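Exodeoxyribonuclease III (Methanosarcina mazei, PDB 5J8N) probably acts in DNA repair as a metal-dependent nuclease, cutting DNA at abasic sites and trimming double-stranded DNA from its 3' ends. Local coordinates at residues A[31-36]-A[103-108]; A[123-128]-A[169-174]; A[131-136]-A[181-186]. The protein carries 3 engineered substitutions. All blocks are in the same frame, centred on the assembly; numbering follows the deposited sequence.

Contact 1. Residues A[31-36]-A[103-108]; sequences FDIVCV and EDFVLL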
loop_
_atom_site.group_PDB
_atom_site.type_symbol
_atom_site.label_atom_id
_atom_site.label_comp_id
_atom_site.label_asym_id
_atom_site.label_seq_id
_atom_site.Cartn_x
_atom_site.Cartn_y
_atom_site.Cartn_z
ATOM N N PHE A 31 6.413 3.182 14.811
ATOM C CA PHE A 31 6.720 3.380 13.388
ATOM C C PHE A 31 6.929 4.849 13.070
ATOM O O PHE A 31 6.187 5.717 13.541
ATOM C CB PHE A 31 5.609 2.757 12.537
ATOM C CG PHE A 31 5.567 1.275 12.727
ATOM C CD1 PHE A 31 6.506 0.477 12.080
ATOM C CD2 PHE A 31 4.686 0.692 13.624
ATOM C CE1 PHE A 31 6.550 -0.911 12.276
ATOM C CE2 PHE A 31 4.743 -0.724 13.828
ATOM C CZ PHE A 31 5.670 -1.502 13.152
ATOM N N ASP A 32 7.947 5.130 12.250
ATOM C CA ASP A 32 8.190 6.488 11.797
ATOM C C ASP A 32 7.143 6.970 10.785
ATOM O O ASP A 32 6.841 8.151 10.742
ATOM C CB ASP A 32 9.577 6.606 11.168
ATOM C CG ASP A 32 10.661 6.268 12.165
ATOM O OD1 ASP A 32 10.958 7.123 13.011
ATOM O OD2 ASP A 32 11.184 5.146 12.150
ATOM N N ILE A 33 6.646 6.049 9.990
ATOM C CA ILE A 33 5.621 6.332 9.002
ATOM C C ILE A 33 4.607 5.258 9.043
ATOM O O ILE A 33 4.957 4.071 9.086
ATOM C CB ILE A 33 6.244 6.448 7.590
ATOM C CG1 ILE A 33 7.338 7.522 7.551
ATOM C CG2 ILE A 33 5.130 6.715 6.547
ATOM C CD1 ILE A 33 8.096 7.553 6.185
ATOM N N VAL A 34 3.330 5.652 9.100
ATOM C CA VAL A 34 2.203 4.683 9.077
ATOM C C VAL A 34 1.309 5.108 7.902
ATOM O O VAL A 34 0.769 6.226 7.907
ATOM C CB VAL A 34 1.404 4.753 10.387
ATOM C CG1 VAL A 34 0.172 3.803 10.334
ATOM C CG2 VAL A 34 2.288 4.414 11.602
ATOM N N CYS A 35 1.201 4.231 6.942
ATOM C CA CYS A 35 0.342 4.459 5.765
ATOM C C CYS A 35 -0.888 3.588 5.886
ATOM O O CYS A 35 -0.759 2.372 6.141
ATOM C CB CYS A 35 1.066 4.139 4.447
ATOM S SG CYS A 35 2.403 5.303 4.096
ATOM N N VAL A 36 -2.066 4.148 5.633
ATOM C CA VAL A 36 -3.320 3.381 5.631
ATOM C C VAL A 36 -3.965 3.518 4.264
ATOM O O VAL A 36 -3.924 4.595 3.603
ATOM C CB VAL A 36 -4.273 3.798 6.765
ATOM C CG1 VAL A 36 -3.678 3.394 8.132
ATOM C CG2 VAL A 36 -4.654 5.267 6.715
ATOM N N GLU A 103 13.246 14.126 3.193
ATOM C CA GLU A 103 14.566 14.534 2.738
ATOM C C GLU A 103 15.254 13.392 2.005
ATOM O O GLU A 103 15.967 13.664 1.053
ATOM C CB GLU A 103 15.462 14.988 3.906
ATOM C CG GLU A 103 14.975 16.217 4.655
ATOM C CD GLU A 103 15.063 17.490 3.841
ATOM O OE1 GLU A 103 15.605 17.454 2.711
ATOM O OE2 GLU A 103 14.563 18.531 4.326
ATOM N N ASP A 104 15.008 12.154 2.412
ATOM C CA ASP A 104 15.767 11.028 1.870
ATOM C C ASP A 104 15.056 10.222 0.788
ATOM O O ASP A 104 15.690 9.385 0.125
ATOM C CB ASP A 104 16.151 10.077 3.005
ATOM C CG ASP A 104 17.149 10.703 3.982
ATOM O OD1 ASP A 104 18.270 10.988 3.528
ATOM O OD2 ASP A 104 16.759 10.881 5.159
ATOM N N PHE A 105 13.767 10.457 0.552
ATOM C CA PHE A 105 13.058 9.687 -0.451
ATOM C C PHE A 105 11.682 10.256 -0.650
ATOM O O PHE A 105 11.179 10.995 0.214
ATOM C CB PHE A 105 12.927 8.186 -0.062
ATOM C CG PHE A 105 12.218 7.939 1.271
ATOM C CD1 PHE A 105 12.953 7.984 2.446
ATOM C CD2 PHE A 105 10.860 7.699 1.325
ATOM C CE1 PHE A 105 12.325 7.772 3.672
ATOM C CE2 PHE A 105 10.226 7.451 2.562
ATOM C CZ PHE A 105 10.950 7.496 3.726
ATOM N N VAL A 106 11.079 9.871 -1.761
ATOM C CA VAL A 106 9.685 10.153 -2.083
ATOM C C VAL A 106 8.819 8.948 -1.698
ATOM O O VAL A 106 9.154 7.828 -2.116
ATOM C CB VAL A 106 9.512 10.423 -3.571
ATOM C CG1 VAL A 106 8.042 10.584 -3.958
ATOM C CG2 VAL A 106 10.332 11.691 -3.997
ATOM N N LEU A 107 7.727 9.168 -0.956
ATOM C CA LEU A 107 6.819 8.100 -0.590
ATOM C C LEU A 107 5.502 8.215 -1.325
ATOM O O LEU A 107 4.841 9.267 -1.265
ATOM C CB LEU A 107 6.550 8.143 0.894
ATOM C CG LEU A 107 5.555 7.123 1.428
ATOM C CD1 LEU A 107 6.020 5.650 1.243
ATOM C CD2 LEU A 107 5.314 7.365 2.944
ATOM N N LEU A 108 5.130 7.153 -2.023
ATOM C CA LEU A 108 3.813 7.084 -2.686
ATOM C C LEU A 108 2.991 6.039 -1.968
ATOM O O LEU A 108 3.389 4.863 -1.937
ATOM C CB LEU A 108 3.956 6.717 -4.184
ATOM C CG LEU A 108 4.947 7.605 -4.984
ATOM C CD1 LEU A 108 4.958 7.137 -6.438
ATOM C CD2 LEU A 108 4.635 9.111 -4.852
#
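Ile-33 and Leu-107 meet tip to tip in the layer between two beta strands, 33-37 and 106-111, that belong to different sheets. Ile-33 points both its branches across the gap. Its short branch, CG2, lies 3.7 Å from Leu-107 CD2, while the longer branch carries CD1 on to Phe-105. There CD1 comes within 3.8 Å of Phe-105 CZ, arriving at the edge of the ring and close to its plane. The end of the isoleucine thus abuts the ring's rim; Tyr-4 forms an edge-to-face pair with the same ring. With CG of Phe-105 between the backbone N and the carbonyl carbon (chi1 58°), the ring is turned so that CZ leads toward Ile-33.

Leu-107 CD2 is the knob that serves two partners. It fits into the shallow hollow between Ile-33 CG2 and the sulfur of Cys-35, whose SG also lies 3.7 Å away from it. Neither strand bonds to the other through its backbone: Cys-35 and Leu-108, the closest CA pair, are 9.5 Å apart. Leu-6, Val-147 and Cys-149 continue the same apolar layer on adjoining strands, and all four touching residues are buried. Face-to-face packing of two mixed sheets in this manner is the inner beta sandwich of the DNase I-like fold.

Contact 2. Residues A[123-128]-A[169-174]; sequences GYKMAF and MISGFL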
loop_
_atom_site.group_PDB
_atom_site.type_symbol
_atom_site.label_atom_id
_atom_site.label_comp_id
_atom_site.label_asym_id
_atom_site.label_seq_id
_atom_site.Cartn_x
_atom_site.Cartn_y
_atom_site.Cartn_z
ATOM N N GLY A 123 -10.626 -2.794 -16.454
ATOM C CA GLY A 123 -10.028 -1.867 -17.411
ATOM C C GLY A 123 -9.466 -0.675 -16.667
ATOM O O GLY A 123 -8.354 -0.215 -16.962
ATOM N N TYR A 124 -10.212 -0.180 -15.691
ATOM C CA TYR A 124 -9.808 0.975 -14.928
ATOM C C TYR A 124 -8.562 0.648 -14.128
ATOM O O TYR A 124 -7.627 1.454 -14.048
ATOM C CB TYR A 124 -10.958 1.420 -13.992
ATOM C CG TYR A 124 -10.674 2.670 -13.168
ATOM C CD1 TYR A 124 -11.027 3.936 -13.660
ATOM C CD2 TYR A 124 -10.111 2.602 -11.908
ATOM C CE1 TYR A 124 -10.766 5.067 -12.901
ATOM C CE2 TYR A 124 -9.867 3.725 -11.148
ATOM C CZ TYR A 124 -10.206 4.957 -11.654
ATOM O OH TYR A 124 -9.945 6.049 -10.875
ATOM N N LYS A 125 -8.555 -0.512 -13.471
ATOM C CA LYS A 125 -7.384 -0.980 -12.743
ATOM C C LYS A 125 -6.128 -1.006 -13.642
ATOM O O LYS A 125 -5.075 -0.495 -13.244
ATOM C CB LYS A 125 -7.650 -2.383 -12.165
ATOM C CG LYS A 125 -6.480 -2.972 -11.408
ATOM C CD LYS A 125 -6.844 -4.375 -10.915
ATOM C CE LYS A 125 -5.688 -4.924 -10.059
ATOM N NZ LYS A 125 -5.979 -6.340 -9.646
ATOM N N MET A 126 -6.253 -1.584 -14.828
ATOM C CA MET A 126 -5.094 -1.655 -15.725
ATOM C C MET A 126 -4.671 -0.253 -16.194
ATOM O O MET A 126 -3.464 0.024 -16.313
ATOM C CB MET A 126 -5.401 -2.564 -16.886
ATOM C CG MET A 126 -5.692 -4.019 -16.518
ATOM S SD MET A 126 -4.388 -4.832 -15.564
ATOM C CE MET A 126 -3.059 -4.835 -16.749
ATOM N N ALA A 127 -5.634 0.627 -16.444
ATOM C CA ALA A 127 -5.307 1.996 -16.837
ATOM C C ALA A 127 -4.607 2.739 -15.672
ATOM O O ALA A 127 -3.667 3.530 -15.861
ATOM C CB ALA A 127 -6.567 2.720 -17.255
ATOM N N PHE A 128 -5.066 2.515 -14.451
ATOM C CA PHE A 128 -4.428 3.093 -13.260
ATOM C C PHE A 128 -3.005 2.597 -13.156
ATOM O O PHE A 128 -2.093 3.383 -12.894
ATOM C CB PHE A 128 -5.264 2.760 -11.990
ATOM C CG PHE A 128 -4.801 3.489 -10.772
ATOM C CD1 PHE A 128 -3.697 3.070 -10.103
ATOM C CD2 PHE A 128 -5.547 4.568 -10.262
ATOM C CE1 PHE A 128 -3.237 3.715 -8.953
ATOM C CE2 PHE A 128 -5.106 5.223 -9.114
ATOM C CZ PHE A 128 -3.945 4.795 -8.452
ATOM N N MET A 169 -8.810 -17.175 -13.112
ATOM C CA MET A 169 -9.836 -16.411 -13.842
ATOM C C MET A 169 -10.366 -15.240 -13.007
ATOM O O MET A 169 -11.365 -14.601 -13.387
ATOM C CB MET A 169 -10.990 -17.331 -14.247
ATOM C CG MET A 169 -10.567 -18.436 -15.181
ATOM S SD MET A 169 -11.962 -19.166 -16.020
ATOM C CE MET A 169 -12.760 -20.022 -14.672
ATOM N N ILE A 170 -9.758 -15.004 -11.857
ATOM C CA ILE A 170 -10.226 -13.987 -10.915
ATOM C C ILE A 170 -9.292 -12.791 -10.903
ATOM O O ILE A 170 -8.088 -12.963 -10.714
ATOM C CB ILE A 170 -10.301 -14.542 -9.461
ATOM C CG1 ILE A 170 -11.249 -15.746 -9.384
ATOM C CG2 ILE A 170 -10.703 -13.430 -8.435
ATOM C CD1 ILE A 170 -12.625 -15.439 -9.869
ATOM N N SER A 171 -9.820 -11.583 -11.101
ATOM C CA SER A 171 -9.000 -10.371 -10.936
ATOM C C SER A 171 -8.323 -10.380 -9.569
ATOM O O SER A 171 -8.971 -10.596 -8.530
ATOM C CB SER A 171 -9.866 -9.106 -11.119
ATOM O OG SER A 171 -9.037 -7.936 -10.863
ATOM N N GLY A 172 -7.005 -10.166 -9.580
ATOM C CA GLY A 172 -6.169 -10.455 -8.428
ATOM C C GLY A 172 -5.086 -11.438 -8.854
ATOM O O GLY A 172 -3.990 -11.439 -8.297
ATOM N N PHE A 173 -5.420 -12.303 -9.799
ATOM C CA PHE A 173 -4.437 -13.270 -10.249
ATOM C C PHE A 173 -4.565 -13.550 -11.741
ATOM O O PHE A 173 -4.273 -14.659 -12.184
ATOM C CB PHE A 173 -4.535 -14.590 -9.443
ATOM C CG PHE A 173 -3.257 -15.398 -9.477
ATOM C CD1 PHE A 173 -2.051 -14.812 -9.067
ATOM C CD2 PHE A 173 -3.239 -16.710 -9.950
ATOM C CE1 PHE A 173 -0.835 -15.507 -9.172
ATOM C CE2 PHE A 173 -2.003 -17.445 -10.039
ATOM C CZ PHE A 173 -0.821 -16.813 -9.629
ATOM N N LEU A 174 -5.021 -12.549 -12.502
ATOM C CA LEU A 174 -5.086 -12.695 -13.958
ATOM C C LEU A 174 -3.725 -12.582 -14.598
ATOM O O LEU A 174 -2.901 -11.778 -14.153
ATOM C CB LEU A 174 -6.023 -11.658 -14.578
ATOM C CG LEU A 174 -7.495 -11.746 -14.123
ATOM C CD1 LEU A 174 -8.216 -10.500 -14.612
ATOM C CD2 LEU A 174 -8.196 -12.952 -14.733
HETATM O O HOH W 1 -8.392 -6.884 -8.443
#
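The N-terminal half of helix 119-141 faces a loop that runs into helix 175-186, their backbones standing well apart, with 9.7 Å between the CA atoms of Lys-125 and Ser-171. The loop folds into a beta turn close to type II, closed by a 2.9 Å hydrogen bond from Phe-173 N to Ile-170 O, with Ser-171 and Gly-172 at its corners. Gly-172 takes a positive phi of 123°, where a CB would jam against the preceding carbonyl oxygen.

Lys-125 spans the gap at full stretch: CG is anti to the backbone N and every later torsion is near 180°, which carries NZ straight to the turn. NZ stops 3.7 Å from Ser-171 OG, too far for a direct bond, and a single water joins them. The water accepts from Lys-125 NZ at 2.8 Å and donates to Ser-171 OG at 2.7 Å.

Outside the two segments, Glu-177, in the first turn of helix 175-186, is the stronger link. Its OE2 forms a salt bridge with Lys-125 NZ and a hydrogen bond with Ser-171 OG, while OE1 takes the backbone N-H groups of Gly-172 and of Leu-174, the N-cap residue. With Asn-153 O and Thr-154 OG1, four oxygen acceptors, the water included, surround this buried ammonium and share its three N-H groups; its charge is probably well compensated. Asn-153, bonded here through its backbone O, is the predicted transition-state stabiliser, which is consistent with a second-shell place for Lys-125 in the probable nuclease active site.

Contact 3. Residues A[131-136]-A[181-186]; sequences AFLDYA and MDKFLA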
loop_
_atom_site.group_PDB
_atom_site.type_symbol
_atom_site.label_atom_id
_atom_site.label_comp_id
_atom_site.label_asym_id
_atom_site.label_seq_id
_atom_site.Cartn_x
_atom_site.Cartn_y
_atom_site.Cartn_z
ATOM N N ALA A 131 -0.841 4.475 -15.653
ATOM C CA ALA A 131 -0.591 5.857 -15.249
ATOM C C ALA A 131 0.390 5.895 -14.104
ATOM O O ALA A 131 1.267 6.731 -14.079
ATOM C CB ALA A 131 -1.889 6.570 -14.867
ATOM N N PHE A 132 0.211 5.032 -13.105
ATOM C CA PHE A 132 1.159 4.967 -12.046
ATOM C C PHE A 132 2.578 4.650 -12.519
ATOM O O PHE A 132 3.536 5.310 -12.059
ATOM C CB PHE A 132 0.701 3.907 -11.015
ATOM C CG PHE A 132 1.867 3.401 -10.157
ATOM C CD1 PHE A 132 2.387 4.219 -9.184
ATOM C CD2 PHE A 132 2.487 2.182 -10.416
ATOM C CE1 PHE A 132 3.509 3.796 -8.402
ATOM C CE2 PHE A 132 3.606 1.790 -9.678
ATOM C CZ PHE A 132 4.127 2.605 -8.726
ATOM N N LEU A 133 2.728 3.692 -13.428
ATOM C CA LEU A 133 4.080 3.335 -13.852
ATOM C C LEU A 133 4.727 4.529 -14.546
ATOM O O LEU A 133 5.907 4.840 -14.294
ATOM C CB LEU A 133 4.028 2.111 -14.767
ATOM C CG LEU A 133 5.416 1.650 -15.236
ATOM C CD1 LEU A 133 6.356 1.494 -14.049
ATOM C CD2 LEU A 133 5.230 0.368 -16.028
ATOM N N ASP A 134 3.970 5.248 -15.349
ATOM C CA ASP A 134 4.566 6.398 -16.014
ATOM C C ASP A 134 4.933 7.488 -15.018
ATOM O O ASP A 134 5.991 8.142 -15.153
ATOM C CB ASP A 134 3.620 6.968 -17.090
ATOM C CG ASP A 134 3.511 6.073 -18.323
ATOM O OD1 ASP A 134 4.325 5.154 -18.509
ATOM O OD2 ASP A 134 2.580 6.259 -19.101
ATOM N N TYR A 135 4.097 7.706 -14.024
ATOM C CA TYR A 135 4.350 8.670 -12.982
ATOM C C TYR A 135 5.607 8.321 -12.205
ATOM O O TYR A 135 6.470 9.203 -12.022
ATOM C CB TYR A 135 3.141 8.740 -12.056
ATOM C CG TYR A 135 3.234 9.750 -10.976
ATOM C CD1 TYR A 135 3.963 9.489 -9.819
ATOM C CD2 TYR A 135 2.614 10.997 -11.117
ATOM C CE1 TYR A 135 4.039 10.447 -8.796
ATOM C CE2 TYR A 135 2.689 11.948 -10.102
ATOM C CZ TYR A 135 3.399 11.642 -8.939
ATOM O OH TYR A 135 3.455 12.600 -7.945
ATOM N N ALA A 136 5.710 7.086 -11.734
ATOM C CA ALA A 136 6.888 6.680 -10.970
ATOM C C ALA A 136 8.111 6.760 -11.852
ATOM O O ALA A 136 9.146 7.282 -11.401
ATOM C CB ALA A 136 6.650 5.301 -10.452
ATOM N N MET A 181 2.820 -6.413 -13.270
ATOM C CA MET A 181 3.795 -6.377 -12.180
ATOM C C MET A 181 5.195 -6.732 -12.688
ATOM O O MET A 181 6.181 -6.098 -12.280
ATOM C CB MET A 181 3.351 -7.305 -11.086
ATOM C CG MET A 181 2.064 -6.806 -10.350
ATOM S SD MET A 181 1.759 -7.635 -8.794
ATOM C CE MET A 181 3.073 -6.961 -7.809
ATOM N N ASP A 182 5.310 -7.690 -13.604
ATOM C CA ASP A 182 6.600 -8.011 -14.198
ATOM C C ASP A 182 7.183 -6.748 -14.852
ATOM O O ASP A 182 8.382 -6.436 -14.692
ATOM C CB ASP A 182 6.482 -9.096 -15.262
ATOM C CG ASP A 182 6.142 -10.482 -14.706
ATOM O OD1 ASP A 182 6.470 -10.790 -13.517
ATOM O OD2 ASP A 182 5.572 -11.280 -15.505
ATOM N N LYS A 183 6.352 -6.051 -15.632
ATOM C CA LYS A 183 6.785 -4.868 -16.401
ATOM C C LYS A 183 7.224 -3.766 -15.421
ATOM O O LYS A 183 8.261 -3.127 -15.639
ATOM C CB LYS A 183 5.652 -4.396 -17.286
ATOM C CG LYS A 183 5.962 -3.125 -18.076
ATOM C CD LYS A 183 4.636 -2.678 -18.720
ATOM C CE LYS A 183 4.814 -1.366 -19.480
ATOM N NZ LYS A 183 3.527 -0.963 -20.150
ATOM N N PHE A 184 6.459 -3.562 -14.352
ATOM C CA PHE A 184 6.799 -2.578 -13.326
ATOM C C PHE A 184 8.191 -2.896 -12.727
ATOM O O PHE A 184 9.086 -2.060 -12.730
ATOM C CB PHE A 184 5.676 -2.625 -12.282
ATOM C CG PHE A 184 5.937 -1.886 -10.983
ATOM C CD1 PHE A 184 6.680 -0.708 -10.922
ATOM C CD2 PHE A 184 5.349 -2.373 -9.819
ATOM C CE1 PHE A 184 6.855 -0.040 -9.687
ATOM C CE2 PHE A 184 5.531 -1.709 -8.607
ATOM C CZ PHE A 184 6.280 -0.557 -8.560
ATOM N N LEU A 185 8.373 -4.122 -12.235
ATOM C CA LEU A 185 9.671 -4.407 -11.594
ATOM C C LEU A 185 10.818 -4.297 -12.580
ATOM O O LEU A 185 11.876 -3.805 -12.228
ATOM C CB LEU A 185 9.655 -5.786 -10.931
ATOM C CG LEU A 185 8.602 -5.961 -9.819
ATOM C CD1 LEU A 185 8.787 -7.303 -9.139
ATOM C CD2 LEU A 185 8.665 -4.845 -8.782
ATOM N N ALA A 186 10.609 -4.741 -13.822
ATOM C CA ALA A 186 11.635 -4.642 -14.847
ATOM C C ALA A 186 12.038 -3.204 -15.187
ATOM O O ALA A 186 13.167 -2.984 -15.672
ATOM C CB ALA A 186 11.192 -5.378 -16.101
#
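Phe-132 drives the edge of its ring against the face of Phe-184 in a T-shaped stack. The centroids are 5.2 Å apart and the planes stand at 83°, nearly perpendicular. CG of Phe-132 is anti to its backbone N (chi1 159°), which carries the ring across to the other helix. The atom that leads is CE2 of Phe-132: it sits over the CE1-CZ side of the Phe-184 ring rather than its middle, 3.7 Å from both atoms. On the opposite face of that ring lies CD2 of Leu-185, from the same helix, so the phenyl of Phe-184 is held between an aromatic edge and a methyl group.

Leu-133, one residue on, reaches toward the neighbouring helix just beside this stack and divides its two methyl groups between two residues. Its CD1 lies 3.8 Å from Phe-184 CD1, neither squarely above the ring nor at its edge. The other methyl, CD2, meets the methylene chain of Lys-183 where the two side chains cross, with CE 3.9 Å from it. Lys-183 runs fully extended beyond CG, passing across this methyl at the exposed margin; the contact thus grades from buried aromatic to a lysine at the surface.

The two segments run in the same direction, with an angle of 2° between their axes, which come as close as 10.9 Å; Leu-133 and Phe-184 form the nearest CA pair, at 6.5 Å. Trp-180, one turn before Phe-184, packs on Phe-132, Leu-133 and Phe-184 alike. Both helices pack on the sheet that holds strands 106-111 and 218-227: Phe-132 of helix 119-141 rests on Leu-108 and Ile-110, and Phe-184 of helix 175-186 meets Phe-225 of strand 218-227 and Tyr-189 of strand 189-191.

How the contacts relate
Contact 1 lies between the two sheets, and contact 3 joins two helices packed on the outside of one of them. Strand 106-111 connects the two levels: its Leu-107 faces contact 1, while Leu-108 points the other way and touches Phe-132 and Tyr-135 of helix 119-141. Contacts 2 and 3 share that helix, their centres 14 Å apart, and both tie it to the region of helix 175-186. Chemistry follows place. Contact 1 is wholly apolar and buried; contact 3 is aromatic inside and reaches the surface at a lysine; contact 2 is small, buried and polar, working through water and charge near the predicted catalytic residues.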